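Local coordinates for protein precorrin-6y methylase (Rhodobacter capsulatus, PDB 3NJR) that probably methylates and decarboxylates a precorrin intermediate of cobalamin biosynthesis through this C-terminal domain, which binds the S-adenosylmethionine-derived product S-adenosyl-L-homocysteine, at residues A[41-46]-A[195-200]; A[132-137]-A[167-172]. All coordinates share one frame; numbering follows the deposited sequence.

Contact 1 of 2, residues A[41-46]-A[195-200]; sequences SPMRAL and RPQLQW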
loop_
_atom_site.group_PDB
_atom_site.type_symbol
_atom_site.label_atom_id
_atom_site.label_comp_id
_atom_site.label_asym_id
_atom_site.label_seq_id
_atom_site.Cartn_x
_atom_site.Cartn_y
_atom_site.Cartn_z
ATOM N N SER A 41 -3.960 -4.076 17.719
ATOM C CA SER A 41 -4.521 -2.906 18.375
ATOM C C SER A 41 -5.067 -1.803 17.402
ATOM O O SER A 41 -6.203 -1.342 17.571
ATOM C CB SER A 41 -3.536 -2.403 19.438
ATOM O OG SER A 41 -3.709 -1.026 19.676
ATOM N N PRO A 42 -4.295 -1.419 16.355
ATOM C CA PRO A 42 -4.846 -0.424 15.420
ATOM C C PRO A 42 -6.057 -0.943 14.622
ATOM O O PRO A 42 -6.949 -0.165 14.253
ATOM C CB PRO A 42 -3.666 -0.137 14.476
ATOM C CG PRO A 42 -2.448 -0.644 15.203
ATOM C CD PRO A 42 -2.941 -1.841 15.944
ATOM N N MET A 43 -6.096 -2.243 14.353
ATOM C CA MET A 43 -7.235 -2.794 13.635
ATOM C C MET A 43 -8.441 -2.836 14.568
ATOM O O MET A 43 -9.579 -2.580 14.141
ATOM C CB MET A 43 -6.922 -4.158 13.017
ATOM C CG MET A 43 -8.029 -4.706 12.077
ATOM S SD MET A 43 -8.212 -3.934 10.412
ATOM C CE MET A 43 -6.525 -4.053 9.799
ATOM N N ARG A 44 -8.179 -3.114 15.847
ATOM C CA ARG A 44 -9.230 -3.112 16.848
ATOM C C ARG A 44 -9.853 -1.727 17.016
ATOM O O ARG A 44 -11.077 -1.608 17.176
ATOM C CB ARG A 44 -8.743 -3.639 18.189
ATOM C CG ARG A 44 -9.838 -4.319 18.963
ATOM C CD ARG A 44 -9.357 -5.037 20.212
ATOM N NE ARG A 44 -7.961 -5.460 20.150
ATOM C CZ ARG A 44 -6.948 -4.761 20.663
ATOM N NH1 ARG A 44 -7.183 -3.593 21.253
ATOM N NH2 ARG A 44 -5.707 -5.222 20.591
ATOM N N ALA A 45 -9.035 -0.683 16.949
ATOM C CA ALA A 45 -9.588 0.661 16.912
ATOM C C ALA A 45 -10.506 0.856 15.704
ATOM O O ALA A 45 -11.621 1.370 15.846
ATOM C CB ALA A 45 -8.485 1.714 16.939
ATOM N N LEU A 46 -10.067 0.426 14.521
ATOM C CA LEU A 46 -10.852 0.689 13.296
ATOM C C LEU A 46 -12.203 -0.002 13.350
ATOM O O LEU A 46 -13.241 0.589 12.990
ATOM C CB LEU A 46 -10.117 0.273 12.034
ATOM C CG LEU A 46 -8.991 1.210 11.634
ATOM C CD1 LEU A 46 -8.100 0.521 10.603
ATOM C CD2 LEU A 46 -9.512 2.561 11.119
ATOM N N ARG A 195 -0.072 -7.411 5.393
ATOM C CA ARG A 195 -1.067 -7.648 4.342
ATOM C C ARG A 195 -2.113 -6.557 4.402
ATOM O O ARG A 195 -2.460 -6.095 5.483
ATOM C CB ARG A 195 -1.777 -8.974 4.551
ATOM C CG ARG A 195 -0.873 -10.148 4.559
ATOM C CD ARG A 195 -1.670 -11.424 4.584
ATOM N NE ARG A 195 -0.789 -12.544 4.256
ATOM C CZ ARG A 195 -0.020 -13.186 5.136
ATOM N NH1 ARG A 195 -0.043 -12.833 6.416
ATOM N NH2 ARG A 195 0.766 -14.186 4.736
ATOM N N PRO A 196 -2.648 -6.138 3.250
ATOM C CA PRO A 196 -3.853 -5.325 3.437
ATOM C C PRO A 196 -4.961 -6.198 4.035
ATOM O O PRO A 196 -4.935 -7.432 3.903
ATOM C CB PRO A 196 -4.217 -4.881 2.024
ATOM C CG PRO A 196 -3.588 -5.907 1.131
ATOM C CD PRO A 196 -2.401 -6.496 1.844
ATOM N N GLN A 197 -5.903 -5.569 4.725
ATOM C CA GLN A 197 -7.060 -6.265 5.256
ATOM C C GLN A 197 -8.249 -5.495 4.704
ATOM O O GLN A 197 -8.206 -4.266 4.583
ATOM C CB GLN A 197 -7.034 -6.252 6.790
ATOM C CG GLN A 197 -7.448 -7.568 7.468
ATOM C CD GLN A 197 -6.852 -7.763 8.882
ATOM O OE1 GLN A 197 -5.636 -7.888 9.057
ATOM N NE2 GLN A 197 -7.725 -7.828 9.883
ATOM N N LEU A 198 -9.294 -6.213 4.318
ATOM C CA LEU A 198 -10.517 -5.556 3.895
ATOM C C LEU A 198 -11.521 -5.552 5.037
ATOM O O LEU A 198 -11.572 -6.488 5.835
ATOM C CB LEU A 198 -11.084 -6.204 2.632
ATOM C CG LEU A 198 -10.935 -5.407 1.326
ATOM C CD1 LEU A 198 -9.482 -5.123 0.985
ATOM C CD2 LEU A 198 -11.645 -6.114 0.164
ATOM N N GLN A 199 -12.286 -4.472 5.136
ATOM C CA GLN A 199 -13.271 -4.344 6.189
ATOM C C GLN A 199 -14.558 -3.803 5.616
ATOM O O GLN A 199 -14.588 -2.723 5.017
ATOM C CB GLN A 199 -12.773 -3.453 7.326
ATOM C CG GLN A 199 -13.780 -3.319 8.476
ATOM C CD GLN A 199 -13.456 -2.183 9.440
ATOM O OE1 GLN A 199 -13.735 -1.022 9.156
ATOM N NE2 GLN A 199 -12.904 -2.525 10.602
ATOM N N TRP A 200 -15.621 -4.570 5.793
ATOM C CA TRP A 200 -16.910 -4.109 5.384
ATOM C C TRP A 200 -17.718 -3.676 6.593
ATOM O O TRP A 200 -17.650 -4.273 7.694
ATOM C CB TRP A 200 -17.642 -5.171 4.576
ATOM C CG TRP A 200 -19.020 -4.738 4.158
ATOM C CD1 TRP A 200 -19.355 -3.644 3.398
ATOM C CD2 TRP A 200 -20.254 -5.385 4.491
ATOM N NE1 TRP A 200 -20.726 -3.570 3.240
ATOM C CE2 TRP A 200 -21.302 -4.627 3.891
ATOM C CE3 TRP A 200 -20.578 -6.540 5.227
ATOM C CZ2 TRP A 200 -22.649 -4.986 4.002
ATOM C CZ3 TRP A 200 -21.923 -6.908 5.334
ATOM C CH2 TRP A 200 -22.946 -6.121 4.722
#
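Met43 lays its methyl group against the aliphatic root of Gln197, CE lying 3.8 Å from CB, where the first helix of this methyltransferase domain, 41-51, covers a face of the sheet at strand 188-203. CG of Met43 is anti to the backbone N (chi1 -172°), and two further bends at chi2 and chi3 fold the thioether into a compact hook. The Gln197 chain runs out straight beyond CG and passes that hook at a slant, with its NE2 3.8 Å from Met43 CG and 4.0 Å from Met43 SD. This is the closely fitted part: Met43 is buried and gives up more surface here than any other residue of the contact. Methionine suits such a place because its flexible, nonpolar chain can follow the contour of a long neighbour. Gln197 is partly exposed and also touches Val155, so it forms the margin of the contact; an aliphatic stem with a polar end suits such a margin.

One helical turn on, the contact is sparser but still buried. Gln199, its chain extended, brings NE2 to 4.2 Å from Leu46 CB and 3.8 Å from Leu46 C. It also touches Thr47 and Ala50 of the same helix and Leu175 and Ile177 of the neighbouring antiparallel strand, 173-185. Leu46 also packs on Ile177, and it meets Pro42 of the second subunit, so this helix serves the subunit interface as well as the core.

No hydrogen bond crosses the contact. Gln199 NE2 stays 3.9 Å from Leu46 O. The chemistry therefore implies adhesion between helix and sheet by van der Waals contact, while the polar need of the buried Gln199 amide is met, weakly, by Asn153 OD1 within the sheet and not by the helix.

Contact 2 of 2, residues A[132-137]-A[167-172]; sequences GSQALY and HARHGG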
loop_
_atom_site.group_PDB
_atom_site.type_symbol
_atom_site.label_atom_id
_atom_site.label_comp_id
_atom_site.label_asym_id
_atom_site.label_seq_id
_atom_site.Cartn_x
_atom_site.Cartn_y
_atom_site.Cartn_z
ATOM N N GLY A 132 -16.295 -16.607 8.334
ATOM C CA GLY A 132 -17.380 -15.983 7.586
ATOM C C GLY A 132 -17.512 -16.599 6.208
ATOM O O GLY A 132 -16.667 -16.393 5.331
ATOM N N SER A 133 -18.585 -17.363 6.038
ATOM C CA SER A 133 -18.896 -18.055 4.795
ATOM C C SER A 133 -20.149 -17.417 4.207
ATOM O O SER A 133 -20.779 -16.584 4.865
ATOM C CB SER A 133 -19.124 -19.546 5.092
ATOM O OG SER A 133 -20.286 -19.757 5.893
ATOM N N GLN A 134 -20.514 -17.804 2.980
ATOM C CA GLN A 134 -21.757 -17.324 2.357
ATOM C C GLN A 134 -22.952 -17.852 3.131
ATOM O O GLN A 134 -23.953 -17.151 3.278
ATOM C CB GLN A 134 -21.845 -17.717 0.875
ATOM C CG GLN A 134 -23.101 -17.214 0.134
ATOM C CD GLN A 134 -23.157 -15.680 -0.053
ATOM O OE1 GLN A 134 -22.188 -15.053 -0.523
ATOM N NE2 GLN A 134 -24.309 -15.077 0.295
ATOM N N ALA A 135 -22.823 -19.081 3.641
ATOM C CA ALA A 135 -23.843 -19.707 4.504
ATOM C C ALA A 135 -24.186 -18.806 5.696
ATOM O O ALA A 135 -25.335 -18.357 5.847
ATOM C CB ALA A 135 -23.378 -21.092 4.987
ATOM N N LEU A 136 -23.171 -18.535 6.513
ATOM C CA LEU A 136 -23.272 -17.595 7.623
ATOM C C LEU A 136 -23.994 -16.298 7.276
ATOM O O LEU A 136 -24.903 -15.878 7.992
ATOM C CB LEU A 136 -21.882 -17.289 8.178
ATOM C CG LEU A 136 -21.865 -16.309 9.344
ATOM C CD1 LEU A 136 -22.577 -16.894 10.549
ATOM C CD2 LEU A 136 -20.426 -15.932 9.667
ATOM N N TYR A 137 -23.597 -15.679 6.165
ATOM C CA TYR A 137 -24.244 -14.448 5.711
ATOM C C TYR A 137 -25.701 -14.617 5.232
ATOM O O TYR A 137 -26.529 -13.736 5.441
ATOM C CB TYR A 137 -23.368 -13.701 4.693
ATOM C CG TYR A 137 -22.115 -13.095 5.306
ATOM C CD1 TYR A 137 -20.855 -13.605 5.003
ATOM C CD2 TYR A 137 -22.190 -12.032 6.203
ATOM C CE1 TYR A 137 -19.680 -13.067 5.567
ATOM C CE2 TYR A 137 -21.027 -11.482 6.782
ATOM C CZ TYR A 137 -19.783 -12.011 6.445
ATOM O OH TYR A 137 -18.635 -11.495 6.989
ATOM N N HIS A 167 -20.633 -5.974 -0.248
ATOM C CA HIS A 167 -20.678 -4.540 -0.621
ATOM C C HIS A 167 -21.498 -4.235 -1.875
ATOM O O HIS A 167 -22.307 -3.328 -1.854
ATOM C CB HIS A 167 -19.284 -3.927 -0.776
ATOM C CG HIS A 167 -19.306 -2.439 -0.919
ATOM N ND1 HIS A 167 -19.162 -1.807 -2.133
ATOM C CD2 HIS A 167 -19.497 -1.457 -0.004
ATOM C CE1 HIS A 167 -19.246 -0.499 -1.960
ATOM N NE2 HIS A 167 -19.453 -0.260 -0.678
ATOM N N ALA A 168 -21.297 -4.992 -2.952
ATOM C CA ALA A 168 -22.072 -4.792 -4.202
ATOM C C ALA A 168 -23.566 -5.018 -3.991
ATOM O O ALA A 168 -24.385 -4.240 -4.506
ATOM C CB ALA A 168 -21.541 -5.667 -5.350
ATOM N N ARG A 169 -23.921 -6.060 -3.221
ATOM C CA ARG A 169 -25.343 -6.365 -2.920
ATOM C C ARG A 169 -25.972 -5.353 -1.967
ATOM O O ARG A 169 -27.081 -4.876 -2.214
ATOM C CB ARG A 169 -25.521 -7.790 -2.358
ATOM C CG ARG A 169 -25.331 -8.926 -3.402
ATOM C CD ARG A 169 -24.696 -10.272 -2.858
ATOM N NE ARG A 169 -25.325 -10.808 -1.634
ATOM C CZ ARG A 169 -24.977 -11.948 -1.022
ATOM N NH1 ARG A 169 -23.997 -12.714 -1.510
ATOM N NH2 ARG A 169 -25.614 -12.328 0.087
ATOM N N HIS A 170 -25.262 -5.004 -0.890
ATOM C CA HIS A 170 -25.909 -4.324 0.245
ATOM C C HIS A 170 -25.466 -2.881 0.505
ATOM O O HIS A 170 -26.102 -2.178 1.275
ATOM C CB HIS A 170 -25.799 -5.184 1.515
ATOM C CG HIS A 170 -26.187 -6.622 1.308
ATOM N ND1 HIS A 170 -27.478 -7.017 0.996
ATOM C CD2 HIS A 170 -25.453 -7.761 1.373
ATOM C CE1 HIS A 170 -27.516 -8.334 0.884
ATOM N NE2 HIS A 170 -26.300 -8.810 1.106
ATOM N N GLY A 171 -24.390 -2.446 -0.151
ATOM C CA GLY A 171 -23.845 -1.104 0.054
ATOM C C GLY A 171 -23.002 -1.017 1.313
ATOM O O GLY A 171 -22.227 -1.939 1.624
ATOM N N GLY A 172 -23.179 0.084 2.049
ATOM C CA GLY A 172 -22.399 0.364 3.234
ATOM C C GLY A 172 -21.021 0.816 2.812
ATOM O O GLY A 172 -20.837 1.359 1.726
#
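Gln134 and Arg169 meet across two neighbouring helices of the Rossmann-like methyltransferase fold: helix 134-143, which belongs to the beta-alpha-beta crossover from strand 125-128 to strand 149-154, and the end of helix 157-170. Ser133 is the N-cap of the former, its OG accepting from Leu136 N at 3.2 Å.

Along the second helix, His167 comes first; its ND1 bonds Arg189 of the second subunit, and its NE2 makes a weak bond to Gly172 O. Ala168 packs on that same Arg189. Arg169 follows, its long chain bent at chi2 and chi3 to reach across to the Gln134 amide, which lies at the guanidinium edge with the two planes 35° apart. His170 receives Arg169 CB over the centre of one ring face and stacks with Trp141, which ties the two helices together. Gly171 then leaves the helix with phi 80°, a value natural to glycine, while its N still bonds His167 O; Gly172 also has positive phi.

Gln134 NE2 bonds Asp138 OD1 but, itself a donor, also faces Arg169 NH1 and NH2, so the amide's placement is doubtful; Arg169 NH1 donates weakly to Gln134 OE1, at 3.1 Å and 149°.

Strand 188-203 connects the two contacts directly. Beyond Gln199 of contact 1, Trp200 reaches the helix end of contact 2, where its NE1 lies 2.7 Å from Gly171 O, a probable hydrogen bond, and its CZ2 packs 4.0 Å from His170 CB. The contact centres are about 18 Å apart, and in sequence contact 2 is nested inside the loop that contact 1 closes. The Gln197 side chain of buried contact 1 is about 8 Å from the bound S-adenosyl-L-homocysteine, the Gln134 side chain of surface contact 2 about 13 Å; yet segment 132-137 directly follows the last residue of the ligand pocket. Both contacts also touch the second subunit.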